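Local coordinates for protein phosphoglycerate oxidoreductase (PDB 4HY3) that probably acts as an NAD(P)H-dependent hydroxypyruvate and glyoxylate reductase of the D-isomer-specific 2-hydroxyacid dehydrogenase family, at residues Arg28-Ser33 and Gly75-Ile80; Leu97-Asn102 and Asp335-Gly340. One frame throughout, in Å; residues are numbered along the deposited sequence.

Interaction 1: residues Arg28-Ser33 and Gly75-Ile80; sequences RPLAIS and GRARYI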
loop_
_atom_site.group_PDB
_atom_site.type_symbol
_atom_site.label_atom_id
_atom_site.label_comp_id
_atom_site.label_asym_id
_atom_site.label_seq_id
_atom_site.Cartn_x
_atom_site.Cartn_y
_atom_site.Cartn_z
ATOM N N ARG A 28 37.254 -22.564 3.621
ATOM C CA ARG A 28 36.610 -21.253 3.383
ATOM C C ARG A 28 37.027 -20.773 2.005
ATOM O O ARG A 28 38.201 -20.763 1.689
ATOM C CB ARG A 28 37.031 -20.265 4.479
ATOM C CG ARG A 28 36.455 -20.631 5.842
ATOM C CD ARG A 28 37.326 -20.269 7.036
ATOM N NE ARG A 28 38.364 -19.296 6.712
ATOM C CZ ARG A 28 38.311 -17.997 6.987
ATOM N NH1 ARG A 28 37.256 -17.468 7.608
ATOM N NH2 ARG A 28 39.337 -17.235 6.650
ATOM N N PRO A 29 36.057 -20.376 1.187
ATOM C CA PRO A 29 36.266 -19.698 -0.110
ATOM C C PRO A 29 37.132 -18.450 0.014
ATOM O O PRO A 29 37.109 -17.788 1.020
ATOM C CB PRO A 29 34.861 -19.272 -0.543
ATOM C CG PRO A 29 33.910 -19.989 0.384
ATOM C CD PRO A 29 34.649 -20.389 1.616
ATOM N N LEU A 30 37.889 -18.138 -1.012
ATOM C CA LEU A 30 38.799 -17.020 -0.960
ATOM C C LEU A 30 38.314 -15.917 -1.871
ATOM O O LEU A 30 37.924 -16.169 -3.012
ATOM C CB LEU A 30 40.219 -17.438 -1.364
ATOM C CG LEU A 30 41.320 -16.365 -1.346
ATOM C CD1 LEU A 30 42.695 -17.011 -1.263
ATOM C CD2 LEU A 30 41.267 -15.423 -2.547
ATOM N N ALA A 31 38.380 -14.695 -1.355
ATOM C CA ALA A 31 38.051 -13.516 -2.115
ATOM C C ALA A 31 39.137 -12.456 -1.995
ATOM O O ALA A 31 39.597 -12.138 -0.888
ATOM C CB ALA A 31 36.718 -12.948 -1.662
ATOM N N ILE A 32 39.513 -11.891 -3.142
ATOM C CA ILE A 32 40.471 -10.804 -3.214
ATOM C C ILE A 32 39.771 -9.473 -2.993
ATOM O O ILE A 32 38.731 -9.183 -3.573
ATOM C CB ILE A 32 41.206 -10.831 -4.566
ATOM C CG1 ILE A 32 41.819 -12.215 -4.753
ATOM C CG2 ILE A 32 42.286 -9.748 -4.642
ATOM C CD1 ILE A 32 42.533 -12.411 -6.066
ATOM N N SER A 33 40.350 -8.656 -2.130
ATOM C CA SER A 33 39.818 -7.331 -1.891
ATOM C C SER A 33 40.670 -6.265 -2.604
ATOM O O SER A 33 41.869 -6.201 -2.432
ATOM C CB SER A 33 39.711 -7.103 -0.391
ATOM O OG SER A 33 39.486 -5.747 -0.098
ATOM N N GLY A 75 44.731 -19.102 -7.928
ATOM C CA GLY A 75 44.188 -20.388 -8.318
ATOM C C GLY A 75 42.859 -20.670 -7.671
ATOM O O GLY A 75 42.010 -21.352 -8.262
ATOM N N ARG A 76 42.680 -20.122 -6.464
ATOM C CA ARG A 76 41.536 -20.404 -5.611
ATOM C C ARG A 76 40.479 -19.267 -5.526
ATOM O O ARG A 76 39.367 -19.486 -5.039
ATOM C CB ARG A 76 42.045 -20.702 -4.213
ATOM C CG ARG A 76 42.926 -21.934 -4.091
ATOM C CD ARG A 76 43.969 -21.814 -2.973
ATOM N NE ARG A 76 43.494 -21.053 -1.820
ATOM C CZ ARG A 76 44.290 -20.382 -0.986
ATOM N NH1 ARG A 76 45.607 -20.394 -1.161
ATOM N NH2 ARG A 76 43.771 -19.697 0.035
ATOM N N ALA A 77 40.820 -18.058 -5.954
ATOM C CA ALA A 77 39.909 -16.925 -5.800
ATOM C C ALA A 77 38.513 -17.157 -6.461
ATOM O O ALA A 77 38.387 -17.266 -7.690
ATOM C CB ALA A 77 40.552 -15.642 -6.322
ATOM N N ARG A 78 37.480 -17.226 -5.639
ATOM C CA ARG A 78 36.138 -17.360 -6.132
ATOM C C ARG A 78 35.456 -16.002 -6.418
ATOM O O ARG A 78 34.460 -15.963 -7.113
ATOM C CB ARG A 78 35.312 -18.160 -5.119
ATOM C CG ARG A 78 33.818 -18.129 -5.394
ATOM C CD ARG A 78 33.074 -19.051 -4.470
ATOM N NE ARG A 78 33.681 -20.371 -4.458
ATOM C CZ ARG A 78 33.360 -21.320 -3.588
ATOM N NH1 ARG A 78 32.427 -21.110 -2.681
ATOM N NH2 ARG A 78 33.972 -22.494 -3.634
ATOM N N TYR A 79 35.966 -14.910 -5.850
ATOM C CA TYR A 79 35.349 -13.593 -5.989
ATOM C C TYR A 79 36.377 -12.475 -5.922
ATOM O O TYR A 79 37.425 -12.627 -5.289
ATOM C CB TYR A 79 34.339 -13.315 -4.871
ATOM C CG TYR A 79 33.273 -14.369 -4.623
ATOM C CD1 TYR A 79 32.246 -14.598 -5.543
ATOM C CD2 TYR A 79 33.284 -15.124 -3.449
ATOM C CE1 TYR A 79 31.272 -15.555 -5.304
ATOM C CE2 TYR A 79 32.305 -16.070 -3.196
ATOM C CZ TYR A 79 31.305 -16.279 -4.124
ATOM O OH TYR A 79 30.361 -17.223 -3.871
ATOM N N ILE A 80 36.068 -11.341 -6.558
ATOM C CA ILE A 80 36.845 -10.116 -6.392
ATOM C C ILE A 80 35.917 -9.050 -5.849
ATOM O O ILE A 80 35.006 -8.610 -6.548
ATOM C CB ILE A 80 37.416 -9.602 -7.733
ATOM C CG1 ILE A 80 38.050 -10.750 -8.521
ATOM C CG2 ILE A 80 38.400 -8.465 -7.502
ATOM C CD1 ILE A 80 39.538 -10.635 -8.720
#
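Leu30 O takes the backbone N of Arg78 at 2.9 Å, and two residues on Ile32 N gives to Tyr79 O at 3.1 Å. The strands run parallel, their local axes 35° apart. Leu30 has its CG anti to the backbone N (chi1 -179°), which splits the methyls between two partners: CD2 rests on Ala77 CB at 3.8 Å, while CD1 sits over one face of the Arg76 guanidinium, whose ends are held by Asp72 and Glu57. Ala77 CB also meets Ile32 CD1, again at 3.8 Å, and so bridges the two larger side chains. Arg78 starts out opposite its own backbone N (chi1 168°), with CG over the centre of the Tyr79 ring; farther out, the bend at chi3 turns one face of the guanidinium to Pro29, whose CB lies 3.7 Å from NH1. Ala31 CB approaches the edge of that same ring and touches Tyr79 CB at 4.0 Å. Strand 30-34 is flanked on its other side by 57-60, an order found in flavodoxin-like parallel sheets. Helix 320-338 covers the Ala31 and Tyr79 face, its Asp338 forming a salt bridge with Arg78 and also reaching Tyr79.

Interaction 2: residues Leu97-Asn102 and Asp335-Gly340; sequences LRSILN and DLMDRG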
loop_
_atom_site.group_PDB
_atom_site.type_symbol
_atom_site.label_atom_id
_atom_site.label_comp_id
_atom_site.label_asym_id
_atom_site.label_seq_id
_atom_site.Cartn_x
_atom_site.Cartn_y
_atom_site.Cartn_z
ATOM N N LEU A 97 37.410 -18.123 -10.441
ATOM C CA LEU A 97 36.761 -16.802 -10.352
ATOM C C LEU A 97 35.285 -16.932 -10.736
ATOM O O LEU A 97 34.952 -17.467 -11.788
ATOM C CB LEU A 97 37.495 -15.731 -11.192
ATOM C CG LEU A 97 37.055 -14.263 -11.006
ATOM C CD1 LEU A 97 37.159 -13.789 -9.568
ATOM C CD2 LEU A 97 37.784 -13.292 -11.936
ATOM N N ARG A 98 34.401 -16.486 -9.870
ATOM C CA ARG A 98 33.014 -16.684 -10.127
ATOM C C ARG A 98 32.392 -15.319 -10.443
ATOM O O ARG A 98 31.588 -15.175 -11.383
ATOM C CB ARG A 98 32.373 -17.324 -8.908
ATOM C CG ARG A 98 31.431 -18.464 -9.215
ATOM C CD ARG A 98 31.965 -19.731 -8.611
ATOM N NE ARG A 98 31.219 -20.158 -7.430
ATOM C CZ ARG A 98 31.519 -21.244 -6.708
ATOM N NH1 ARG A 98 32.548 -22.017 -7.027
ATOM N NH2 ARG A 98 30.788 -21.566 -5.651
ATOM N N SER A 99 32.777 -14.294 -9.687
ATOM C CA SER A 99 32.237 -12.973 -9.951
ATOM C C SER A 99 33.130 -11.876 -9.436
ATOM O O SER A 99 33.950 -12.085 -8.559
ATOM C CB SER A 99 30.823 -12.826 -9.361
ATOM O OG SER A 99 30.442 -11.466 -9.184
ATOM N N ILE A 100 32.942 -10.696 -10.012
ATOM C CA ILE A 100 33.608 -9.511 -9.583
ATOM C C ILE A 100 32.525 -8.604 -9.066
ATOM O O ILE A 100 31.585 -8.315 -9.779
ATOM C CB ILE A 100 34.355 -8.869 -10.759
ATOM C CG1 ILE A 100 35.550 -9.772 -11.082
ATOM C CG2 ILE A 100 34.784 -7.427 -10.434
ATOM C CD1 ILE A 100 36.328 -9.426 -12.338
ATOM N N LEU A 101 32.631 -8.175 -7.819
ATOM C CA LEU A 101 31.635 -7.282 -7.301
ATOM C C LEU A 101 32.157 -5.841 -7.291
ATOM O O LEU A 101 32.963 -5.461 -6.426
ATOM C CB LEU A 101 31.147 -7.746 -5.937
ATOM C CG LEU A 101 30.597 -9.159 -6.038
ATOM C CD1 LEU A 101 31.659 -10.193 -5.687
ATOM C CD2 LEU A 101 29.342 -9.365 -5.206
ATOM N N ASN A 102 31.679 -5.057 -8.267
ATOM C CA ASN A 102 32.037 -3.657 -8.420
ATOM C C ASN A 102 31.379 -2.918 -7.297
ATOM O O ASN A 102 30.189 -3.108 -7.068
ATOM C CB ASN A 102 31.510 -3.112 -9.760
ATOM C CG ASN A 102 32.209 -1.825 -10.204
ATOM O OD1 ASN A 102 33.409 -1.817 -10.458
ATOM N ND2 ASN A 102 31.461 -0.757 -10.318
ATOM N N ASP A 335 26.778 -15.256 -1.019
ATOM C CA ASP A 335 26.147 -16.394 -0.438
ATOM C C ASP A 335 25.335 -17.180 -1.460
ATOM O O ASP A 335 25.341 -18.439 -1.422
ATOM C CB ASP A 335 25.252 -15.926 0.674
ATOM C CG ASP A 335 24.471 -17.036 1.272
ATOM O OD1 ASP A 335 25.074 -18.064 1.658
ATOM O OD2 ASP A 335 23.241 -16.878 1.360
ATOM N N LEU A 336 24.655 -16.454 -2.369
ATOM C CA LEU A 336 23.989 -17.090 -3.500
ATOM C C LEU A 336 24.960 -17.821 -4.421
ATOM O O LEU A 336 24.708 -18.966 -4.812
ATOM C CB LEU A 336 23.097 -16.123 -4.264
ATOM C CG LEU A 336 21.830 -15.670 -3.501
ATOM C CD1 LEU A 336 21.393 -14.282 -3.919
ATOM C CD2 LEU A 336 20.640 -16.630 -3.561
HETATM N N MSE A 337 26.085 -17.211 -4.750
HETATM C CA MSE A 337 26.969 -17.841 -5.701
HETATM C C MSE A 337 27.742 -18.953 -5.064
HETATM O O MSE A 337 28.096 -19.926 -5.734
HETATM C CB MSE A 337 27.892 -16.820 -6.279
HETATM C CG MSE A 337 26.995 -15.745 -6.828
HETATM SE SE MSE A 337 28.014 -14.685 -8.141
HETATM C CE MSE A 337 28.311 -13.212 -6.855
ATOM N N ASP A 338 28.020 -18.843 -3.767
ATOM C CA ASP A 338 28.539 -20.006 -3.042
ATOM C C ASP A 338 27.614 -21.222 -3.188
ATOM O O ASP A 338 28.071 -22.302 -3.490
ATOM C CB ASP A 338 28.699 -19.717 -1.558
ATOM C CG ASP A 338 29.818 -18.764 -1.266
ATOM O OD1 ASP A 338 30.882 -18.856 -1.951
ATOM O OD2 ASP A 338 29.621 -17.936 -0.325
ATOM N N ARG A 339 26.319 -21.023 -2.960
ATOM C CA ARG A 339 25.323 -22.080 -3.085
ATOM C C ARG A 339 24.929 -22.321 -4.545
ATOM O O ARG A 339 23.798 -22.706 -4.816
ATOM C CB ARG A 339 24.084 -21.746 -2.245
ATOM C CG ARG A 339 24.359 -21.546 -0.752
ATOM C CD ARG A 339 23.116 -21.355 0.108
ATOM N NE ARG A 339 22.047 -20.711 -0.657
ATOM C CZ ARG A 339 21.571 -19.507 -0.405
ATOM N NH1 ARG A 339 22.041 -18.821 0.618
ATOM N NH2 ARG A 339 20.631 -18.989 -1.166
ATOM N N GLY A 340 25.855 -22.078 -5.476
ATOM C CA GLY A 340 25.646 -22.294 -6.919
ATOM C C GLY A 340 24.697 -21.359 -7.683
ATOM O O GLY A 340 24.565 -21.501 -8.892
#
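The Arg98 guanidinium presents its edge to the C-terminal end of helix 320-338, with Met337 O and Asp338 O both close to its plane. NH2 gives a hydrogen bond to Met337 O at 3.2 Å (N-H...O 155°), and the 130° angle at the oxygen shows a donor well off the carbonyl direction. Gly340 N reaches that oxygen from the opposite face of the carbonyl, at 3.1 Å, as part of the Schellman motif ending the helix, which the positive phi of Gly340 suits. A leucine in place of Arg98 would probably leave Met337 O with just the Gly340 bond of these two and remove a nearby, non-contacting positive charge from Asp338, whose carboxylate is held by Arg78 and Tyr79. In Met337, a selenomethionine, CG anti to the carbonyl carbon (chi1 -55°) and an extended chi2 carry SE to Ser99 CB at 3.6 Å, and the chi3 bend brings CE alongside it, also at 3.6 Å. CE also comes within 4.3 Å of Leu101 CD2. Ser99 OG bonds to His122 O. Strand 99-101 runs between strands 77-82 and 122-125, and helix 320-338 covers this face with Met337, while its Leu336 packs on Trp208 of the second subunit.

How the interactions relate
Interactions 1 and 2 lie about 9 Å apart, centre to centre, in one sheet and under one helix. In the sheet, Ile80 O probably accepts Leu101 N at 2.7 Å, making strand 99-101 the next neighbour after 77-82, and Ile80 packs on Leu97. From the helix, Asp338 reaches back into interaction 1, where its OD1 probably bonds to Tyr79 OH at 2.6 Å. Its carboxylate is likely to offset the like charges of Arg78 and Arg98, whose guanidinium groups come close to each other. Both contacts belong to what is, by family, the substrate-binding domain, separate from the seven-stranded NAD-binding sheet; they are structural packing, with helix 320-338 returning late in the chain to cover this sheet.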